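Local coordinates for protein response regulator aspartate phosphatase H (Bacillus subtilis, PDB 3Q15) that dephosphorylates the sporulation phosphotransferase Spo0F and also acts on the response regulator ComA, so controlling both sporulation and competence, at residues A[180-185]-A[209-214]; A[184-189]-A[222-227]. One frame throughout, in Å; residues are numbered along the deposited sequence.

Contact 1. Residues A[180-185]-A[209-214]; sequences RTIQSL and LELAMD. With SO4 (sulfate ion), chain F.
Leu211 of helix 198-214 reaches across to Thr181 and Ile182 of helix 178-194. Its CG lies anti to the backbone N (chi1 -174°), and this carries the CD2 branch between the two partners. Leu211 CD2 sits 3.5 Å from Thr181 CG2, a tight methyl pair in which the two side chains meet at about a right angle. The same CD2 is 3.7 Å from Ile182 CG1, so one methyl serves both neighbours. Ile182 stretches further along and ends over the next residue of the partner helix. Its CD1 lies 3.7 Å from both CA and CB of Ala212. The small alanine lets this methyl come down close to the backbone. Ile182 also touches Ala208 of the same partner helix and Phe220 of helix 218-235.

The hydroxyl of Thr181 takes no part in the apolar patch. OG1 is hydrogen-bonded to the carbonyl O of Tyr177, one turn earlier, while CG2 is left to face Leu211.

Arg180 does not meet segment 209-214. Its NH1 donates to Gln183 OE1 at 2.9 Å, from above the amide carbonyl plane. A sulfate, probably from the crystallisation liquor, lies at the guanidinium edge. NH2 gives O3 a nearly straight bond of 3.1 Å (170°), and NH1 gives O1 a more bent one of 3.1 Å. Glu142 forms a salt bridge to NH2, and Phe145 makes a cation-pi contact with Arg180.

The segments run nearly antiparallel, 159° apart, with axes 9.7 Å apart at closest approach. Between them the joint is made by aliphatic carbons alone. Its hold therefore rests on the fit and burial of methyl groups, while the anion is gripped on a separate side of helix 178-194.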
ATOM      1  N   ARG A 180       1.406 -22.868  -5.417  1.00 54.46           N
ATOM      2  CA  ARG A 180       1.535 -21.457  -5.066  1.00 50.75           C
ATOM      3  C   ARG A 180       1.639 -20.588  -6.312  1.00 45.95           C
ATOM      4  O   ARG A 180       1.212 -19.436  -6.309  1.00 46.73           O
ATOM      5  CB  ARG A 180       2.752 -21.220  -4.164  1.00 49.84           C
ATOM      6  CG  ARG A 180       2.485 -21.425  -2.677  1.00 49.36           C
ATOM      7  CD  ARG A 180       1.556 -20.352  -2.128  1.00 50.17           C
ATOM      8  NE  ARG A 180       1.496 -20.373  -0.669  1.00 52.80           N
ATOM      9  CZ  ARG A 180       0.380 -20.521   0.040  1.00 53.26           C
ATOM     10  NH1 ARG A 180      -0.789 -20.659  -0.572  1.00 50.80           N
ATOM     11  NH2 ARG A 180       0.434 -20.522   1.365  1.00 52.03           N
ATOM     12  N   THR A 181       2.213 -21.149  -7.372  1.00 46.43           N
ATOM     13  CA  THR A 181       2.381 -20.434  -8.631  1.00 46.36           C
ATOM     14  C   THR A 181       1.028 -20.191  -9.275  1.00 45.45           C
ATOM     15  O   THR A 181       0.748 -19.102  -9.765  1.00 47.08           O
ATOM     16  CB  THR A 181       3.279 -21.231  -9.607  1.00 51.22           C
ATOM     17  OG1 THR A 181       4.586 -21.379  -9.040  1.00 49.80           O
ATOM     18  CG2 THR A 181       3.399 -20.517 -10.944  1.00 52.30           C
ATOM     19  N   ILE A 182       0.187 -21.219  -9.267  1.00 46.47           N
ATOM     20  CA  ILE A 182      -1.158 -21.109  -9.806  1.00 46.75           C
ATOM     21  C   ILE A 182      -1.973 -20.110  -8.995  1.00 49.08           C
ATOM     22  O   ILE A 182      -2.632 -19.233  -9.557  1.00 45.87           O
ATOM     23  CB  ILE A 182      -1.865 -22.471  -9.822  1.00 48.89           C
ATOM     24  CG1 ILE A 182      -1.175 -23.409 -10.822  1.00 50.74           C
ATOM     25  CG2 ILE A 182      -3.334 -22.301 -10.168  1.00 50.33           C
ATOM     26  CD1 ILE A 182      -1.694 -24.825 -10.804  1.00 49.22           C
ATOM     27  N   GLN A 183      -1.912 -20.240  -7.671  1.00 50.12           N
ATOM     28  CA  GLN A 183      -2.612 -19.321  -6.777  1.00 48.10           C
ATOM     29  C   GLN A 183      -2.127 -17.892  -6.987  1.00 46.58           C
ATOM     30  O   GLN A 183      -2.906 -16.947  -6.901  1.00 49.62           O
ATOM     31  CB  GLN A 183      -2.417 -19.727  -5.312  1.00 46.45           C
ATOM     32  CG  GLN A 183      -3.052 -21.054  -4.933  1.00 45.77           C
ATOM     33  CD  GLN A 183      -2.570 -21.571  -3.588  1.00 48.69           C
ATOM     34  OE1 GLN A 183      -1.383 -21.491  -3.263  1.00 48.03           O
ATOM     35  NE2 GLN A 183      -3.494 -22.101  -2.797  1.00 49.39           N
ATOM     36  N   SER A 184      -0.834 -17.739  -7.263  1.00 45.07           N
ATOM     37  CA  SER A 184      -0.261 -16.416  -7.500  1.00 43.03           C
ATOM     38  C   SER A 184      -0.774 -15.830  -8.809  1.00 44.95           C
ATOM     39  O   SER A 184      -1.007 -14.625  -8.913  1.00 45.41           O
ATOM     40  CB  SER A 184       1.266 -16.470  -7.497  1.00 40.71           C
ATOM     41  OG  SER A 184       1.756 -16.787  -6.206  1.00 41.95           O
ATOM     42  N   LEU A 185      -0.954 -16.691  -9.804  1.00 44.35           N
ATOM     43  CA  LEU A 185      -1.507 -16.267 -11.081  1.00 45.04           C
ATOM     44  C   LEU A 185      -2.956 -15.824 -10.918  1.00 42.23           C
ATOM     45  O   LEU A 185      -3.373 -14.821 -11.500  1.00 41.65           O
ATOM     46  CB  LEU A 185      -1.394 -17.392 -12.116  1.00 40.45           C
ATOM     47  CG  LEU A 185       0.041 -17.767 -12.502  1.00 42.87           C
ATOM     48  CD1 LEU A 185       0.088 -19.063 -13.307  1.00 46.47           C
ATOM     49  CD2 LEU A 185       0.704 -16.632 -13.271  1.00 42.37           C
ATOM     50  N   LEU A 209      -3.929 -22.360 -16.153  1.00 44.14           N
ATOM     51  CA  LEU A 209      -4.574 -23.544 -16.707  1.00 47.24           C
ATOM     52  C   LEU A 209      -3.544 -24.558 -17.203  1.00 46.94           C
ATOM     53  O   LEU A 209      -3.635 -25.745 -16.894  1.00 50.39           O
ATOM     54  CB  LEU A 209      -5.531 -23.176 -17.845  1.00 49.40           C
ATOM     55  CG  LEU A 209      -6.136 -24.364 -18.607  1.00 54.03           C
ATOM     56  CD1 LEU A 209      -6.920 -25.272 -17.668  1.00 55.03           C
ATOM     57  CD2 LEU A 209      -7.017 -23.898 -19.760  1.00 53.83           C
ATOM     58  N   GLU A 210      -2.570 -24.084 -17.976  1.00 67.81           N
ATOM     59  CA  GLU A 210      -1.544 -24.963 -18.535  1.00 71.20           C
ATOM     60  C   GLU A 210      -0.734 -25.641 -17.440  1.00 71.24           C
ATOM     61  O   GLU A 210      -0.469 -26.840 -17.502  1.00 73.56           O
ATOM     62  CB  GLU A 210      -0.617 -24.196 -19.484  1.00 72.79           C
ATOM     63  CG  GLU A 210      -0.968 -24.357 -20.957  1.00 83.15           C
ATOM     64  CD  GLU A 210       0.250 -24.285 -21.866  1.00 89.70           C
ATOM     65  OE1 GLU A 210       1.142 -23.447 -21.615  1.00 88.81           O
ATOM     66  OE2 GLU A 210       0.318 -25.076 -22.832  1.00 97.14           O
ATOM     67  N   LEU A 211      -0.342 -24.867 -16.436  1.00 67.44           N
ATOM     68  CA  LEU A 211       0.433 -25.401 -15.325  1.00 68.68           C
ATOM     69  C   LEU A 211      -0.374 -26.453 -14.567  1.00 67.17           C
ATOM     70  O   LEU A 211       0.138 -27.522 -14.229  1.00 67.00           O
ATOM     71  CB  LEU A 211       0.853 -24.271 -14.385  1.00 65.77           C
ATOM     72  CG  LEU A 211       1.791 -24.648 -13.240  1.00 65.12           C
ATOM     73  CD1 LEU A 211       3.053 -25.311 -13.775  1.00 67.83           C
ATOM     74  CD2 LEU A 211       2.130 -23.416 -12.418  1.00 62.85           C
ATOM     75  N   ALA A 212      -1.645 -26.143 -14.318  1.00 63.43           N
ATOM     76  CA  ALA A 212      -2.546 -27.038 -13.596  1.00 58.77           C
ATOM     77  C   ALA A 212      -2.737 -28.376 -14.305  1.00 63.58           C
ATOM     78  O   ALA A 212      -2.891 -29.413 -13.659  1.00 63.16           O
ATOM     79  CB  ALA A 212      -3.893 -26.362 -13.369  1.00 55.58           C
ATOM     80  N   MET A 213      -2.742 -28.351 -15.634  1.00 67.52           N
ATOM     81  CA  MET A 213      -2.889 -29.577 -16.415  1.00 70.58           C
ATOM     82  C   MET A 213      -1.608 -30.407 -16.421  1.00 72.90           C
ATOM     83  O   MET A 213      -1.657 -31.636 -16.456  1.00 74.22           O
ATOM     84  CB  MET A 213      -3.345 -29.271 -17.844  1.00 72.92           C
ATOM     85  CG  MET A 213      -4.853 -29.128 -17.988  1.00 69.20           C
ATOM     86  SD  MET A 213      -5.381 -28.929 -19.697  1.00103.75           S
ATOM     87  CE  MET A 213      -7.153 -29.135 -19.534  1.00101.25           C
ATOM     88  N   ASP A 214      -0.463 -29.732 -16.384  1.00 74.10           N
ATOM     89  CA  ASP A 214       0.819 -30.423 -16.309  1.00 76.82           C
ATOM     90  C   ASP A 214       0.915 -31.242 -15.023  1.00 77.71           C
ATOM     91  O   ASP A 214       1.277 -32.415 -15.054  1.00 81.42           O
ATOM     92  CB  ASP A 214       1.981 -29.430 -16.397  1.00 79.03           C
ATOM     93  CG  ASP A 214       2.204 -28.913 -17.810  1.00 87.69           C
ATOM     94  OD1 ASP A 214       2.320 -27.681 -17.982  1.00 89.66           O
ATOM     95  OD2 ASP A 214       2.273 -29.736 -18.748  1.00 91.60           O
TER
HETATM   96  S   SO4 F 378      -3.139 -21.496   2.156  1.00103.43           S
HETATM   97  O1  SO4 F 378      -2.705 -22.424   1.115  1.00103.54           O
HETATM   98  O2  SO4 F 378      -4.222 -22.103   2.923  1.00104.53           O
HETATM   99  O3  SO4 F 378      -2.022 -21.194   3.047  1.00101.81           O
HETATM  100  O4  SO4 F 378      -3.616 -20.265   1.532  1.00102.51           O

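Contact 2. Residues A[184-189]-A[222-227]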
ATOM      1  N   SER A 184      -0.834 -17.739  -7.263  1.00 45.07           N
ATOM      2  CA  SER A 184      -0.261 -16.416  -7.500  1.00 43.03           C
ATOM      3  C   SER A 184      -0.774 -15.830  -8.809  1.00 44.95           C
ATOM      4  O   SER A 184      -1.007 -14.625  -8.913  1.00 45.41           O
ATOM      5  CB  SER A 184       1.266 -16.470  -7.497  1.00 40.71           C
ATOM      6  OG  SER A 184       1.756 -16.787  -6.206  1.00 41.95           O
ATOM      7  N   LEU A 185      -0.954 -16.691  -9.804  1.00 44.35           N
ATOM      8  CA  LEU A 185      -1.507 -16.267 -11.081  1.00 45.04           C
ATOM      9  C   LEU A 185      -2.956 -15.824 -10.918  1.00 42.23           C
ATOM     10  O   LEU A 185      -3.373 -14.821 -11.500  1.00 41.65           O
ATOM     11  CB  LEU A 185      -1.394 -17.392 -12.116  1.00 40.45           C
ATOM     12  CG  LEU A 185       0.041 -17.767 -12.502  1.00 42.87           C
ATOM     13  CD1 LEU A 185       0.088 -19.063 -13.307  1.00 46.47           C
ATOM     14  CD2 LEU A 185       0.704 -16.632 -13.271  1.00 42.37           C
ATOM     15  N   PHE A 186      -3.720 -16.572 -10.126  1.00 39.22           N
ATOM     16  CA  PHE A 186      -5.100 -16.190  -9.823  1.00 44.99           C
ATOM     17  C   PHE A 186      -5.160 -14.820  -9.153  1.00 42.35           C
ATOM     18  O   PHE A 186      -6.016 -13.995  -9.476  1.00 38.93           O
ATOM     19  CB  PHE A 186      -5.788 -17.237  -8.939  1.00 43.30           C
ATOM     20  CG  PHE A 186      -6.095 -18.524  -9.651  1.00 42.93           C
ATOM     21  CD1 PHE A 186      -5.987 -18.611 -11.031  1.00 43.77           C
ATOM     22  CD2 PHE A 186      -6.495 -19.645  -8.944  1.00 44.44           C
ATOM     23  CE1 PHE A 186      -6.267 -19.794 -11.694  1.00 43.24           C
ATOM     24  CE2 PHE A 186      -6.779 -20.831  -9.601  1.00 50.01           C
ATOM     25  CZ  PHE A 186      -6.664 -20.904 -10.979  1.00 49.33           C
ATOM     26  N   VAL A 187      -4.245 -14.580  -8.217  1.00 43.58           N
ATOM     27  CA  VAL A 187      -4.201 -13.301  -7.518  1.00 40.53           C
ATOM     28  C   VAL A 187      -3.892 -12.163  -8.486  1.00 41.66           C
ATOM     29  O   VAL A 187      -4.526 -11.110  -8.440  1.00 41.53           O
ATOM     30  CB  VAL A 187      -3.181 -13.314  -6.372  1.00 43.22           C
ATOM     31  CG1 VAL A 187      -3.021 -11.916  -5.791  1.00 42.96           C
ATOM     32  CG2 VAL A 187      -3.620 -14.296  -5.295  1.00 45.65           C
ATOM     33  N   ILE A 188      -2.927 -12.383  -9.372  1.00 42.73           N
ATOM     34  CA  ILE A 188      -2.574 -11.381 -10.369  1.00 42.44           C
ATOM     35  C   ILE A 188      -3.762 -11.066 -11.279  1.00 41.65           C
ATOM     36  O   ILE A 188      -4.061  -9.901 -11.546  1.00 41.03           O
ATOM     37  CB  ILE A 188      -1.376 -11.839 -11.214  1.00 42.27           C
ATOM     38  CG1 ILE A 188      -0.148 -12.032 -10.324  1.00 44.83           C
ATOM     39  CG2 ILE A 188      -1.080 -10.835 -12.315  1.00 43.59           C
ATOM     40  CD1 ILE A 188       1.047 -12.643 -11.054  1.00 44.00           C
ATOM     41  N   ALA A 189      -4.435 -12.109 -11.755  1.00 41.44           N
ATOM     42  CA  ALA A 189      -5.628 -11.933 -12.575  1.00 41.22           C
ATOM     43  C   ALA A 189      -6.705 -11.173 -11.806  1.00 41.75           C
ATOM     44  O   ALA A 189      -7.291 -10.223 -12.322  1.00 38.39           O
ATOM     45  CB  ALA A 189      -6.159 -13.279 -13.030  1.00 43.56           C
ATOM     46  N   ALA A 222     -10.311 -27.256 -13.151  1.00 52.07           N
ATOM     47  CA  ALA A 222     -11.686 -26.777 -13.143  1.00 52.84           C
ATOM     48  C   ALA A 222     -11.757 -25.299 -12.771  1.00 50.27           C
ATOM     49  O   ALA A 222     -12.474 -24.524 -13.405  1.00 49.71           O
ATOM     50  CB  ALA A 222     -12.519 -27.605 -12.182  1.00 56.30           C
ATOM     51  N   ILE A 223     -11.013 -24.912 -11.740  1.00 50.12           N
ATOM     52  CA  ILE A 223     -11.020 -23.527 -11.281  1.00 48.33           C
ATOM     53  C   ILE A 223     -10.440 -22.591 -12.333  1.00 46.86           C
ATOM     54  O   ILE A 223     -10.982 -21.513 -12.579  1.00 48.49           O
ATOM     55  CB  ILE A 223     -10.245 -23.354  -9.959  1.00 51.71           C
ATOM     56  CG1 ILE A 223     -10.934 -24.127  -8.832  1.00 53.00           C
ATOM     57  CG2 ILE A 223     -10.144 -21.884  -9.594  1.00 52.76           C
ATOM     58  CD1 ILE A 223     -10.169 -24.119  -7.523  1.00 52.78           C
ATOM     59  N   SER A 224      -9.341 -23.010 -12.955  1.00 44.92           N
ATOM     60  CA  SER A 224      -8.712 -22.224 -14.016  1.00 46.65           C
ATOM     61  C   SER A 224      -9.673 -21.995 -15.175  1.00 44.64           C
ATOM     62  O   SER A 224      -9.768 -20.887 -15.709  1.00 40.23           O
ATOM     63  CB  SER A 224      -7.447 -22.919 -14.531  1.00 47.90           C
ATOM     64  OG  SER A 224      -6.481 -23.049 -13.499  1.00 48.08           O
ATOM     65  N   LEU A 225     -10.377 -23.055 -15.563  1.00 46.53           N
ATOM     66  CA  LEU A 225     -11.327 -22.989 -16.666  1.00 46.88           C
ATOM     67  C   LEU A 225     -12.488 -22.067 -16.313  1.00 48.06           C
ATOM     68  O   LEU A 225     -12.972 -21.308 -17.153  1.00 47.41           O
ATOM     69  CB  LEU A 225     -11.841 -24.389 -17.004  1.00 48.32           C
ATOM     70  CG  LEU A 225     -10.852 -25.339 -17.685  1.00 48.64           C
ATOM     71  CD1 LEU A 225     -11.389 -26.764 -17.696  1.00 50.21           C
ATOM     72  CD2 LEU A 225     -10.550 -24.872 -19.106  1.00 47.50           C
ATOM     73  N   LEU A 226     -12.927 -22.138 -15.061  1.00 48.01           N
ATOM     74  CA  LEU A 226     -13.976 -21.259 -14.562  1.00 47.41           C
ATOM     75  C   LEU A 226     -13.521 -19.805 -14.595  1.00 44.70           C
ATOM     76  O   LEU A 226     -14.257 -18.920 -15.033  1.00 42.99           O
ATOM     77  CB  LEU A 226     -14.357 -21.653 -13.137  1.00 48.32           C
ATOM     78  CG  LEU A 226     -15.336 -20.730 -12.411  1.00 50.78           C
ATOM     79  CD1 LEU A 226     -16.631 -20.597 -13.194  1.00 52.03           C
ATOM     80  CD2 LEU A 226     -15.602 -21.263 -11.018  1.00 49.21           C
ATOM     81  N   ASN A 227     -12.301 -19.566 -14.129  1.00 43.13           N
ATOM     82  CA  ASN A 227     -11.736 -18.224 -14.125  1.00 42.57           C
ATOM     83  C   ASN A 227     -11.599 -17.655 -15.532  1.00 41.23           C
ATOM     84  O   ASN A 227     -11.879 -16.480 -15.764  1.00 40.22           O
ATOM     85  CB  ASN A 227     -10.392 -18.210 -13.391  1.00 46.15           C
ATOM     86  CG  ASN A 227     -10.552 -18.383 -11.890  1.00 47.77           C
ATOM     87  OD1 ASN A 227     -11.652 -18.254 -11.361  1.00 46.17           O
ATOM     88  ND2 ASN A 227      -9.454 -18.666 -11.201  1.00 49.82           N
TER
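Segments 184-189 and 222-227 run almost parallel, 14° apart, with axes no closer than 11.9 Å and the nearest CA pair, Phe186 and Asn227, 8.2 Å apart. One large side chain bridges this wide spacing. Phe186 extends from helix 178-194 and meets three residues of helix 218-235.

Asn227 covers one face of the ring. Its ND2 stands 3.3 Å above the ring plane, over the centre, and the amide plane is turned 84° from the ring. The amide thus comes down on the ring by its nitrogen end, not flat against it. Ser224 meets the ring at its edge. Its OG lies in the ring plane, 3.3 Å from Phe186 CZ. That hydroxyl is hydrogen-bonded to the carbonyl O of Phe220, one turn earlier, which helps fix where the oxygen sits. Ile223 adds an apolar contact by its CG2 branch, which is anti to the backbone N and lies 3.5 Å from Phe186 CE2. Ala208 of helix 198-214 also touches Phe186.

Replacing Phe186 by an alanine would probably leave the ND2 of Asn227 without its aromatic partner and open a gap beside Ile223 CG2.

The two segments fall in consecutive predicted tetratricopeptide repeats, TPR 3 and TPR 4, both in the first helices of these repeats. Near-parallel first helices of successive repeats, packed side by side with the second helix of the earlier repeat against both, are characteristic of the TPR superhelix.

From the N terminus, helix 178-194 comes first and supplies one side of both contacts. The chain then turns back along helix 198-214, and contact 1 closes this helical hairpin with 23 residues between its segments. A second turn leads into helix 218-235, which runs again in the first direction. Contact 2 closes this longer loop, with 32 residues between, and the whole of 209-214 lies within it. The centres of the two contacts are about 8 Å apart. The second segments also touch each other, with Leu209 CD2 3.7 Å from Leu225 CD2. The two contacts together tie three successive helices that alternate in direction across the junction of predicted TPR 3 and TPR 4.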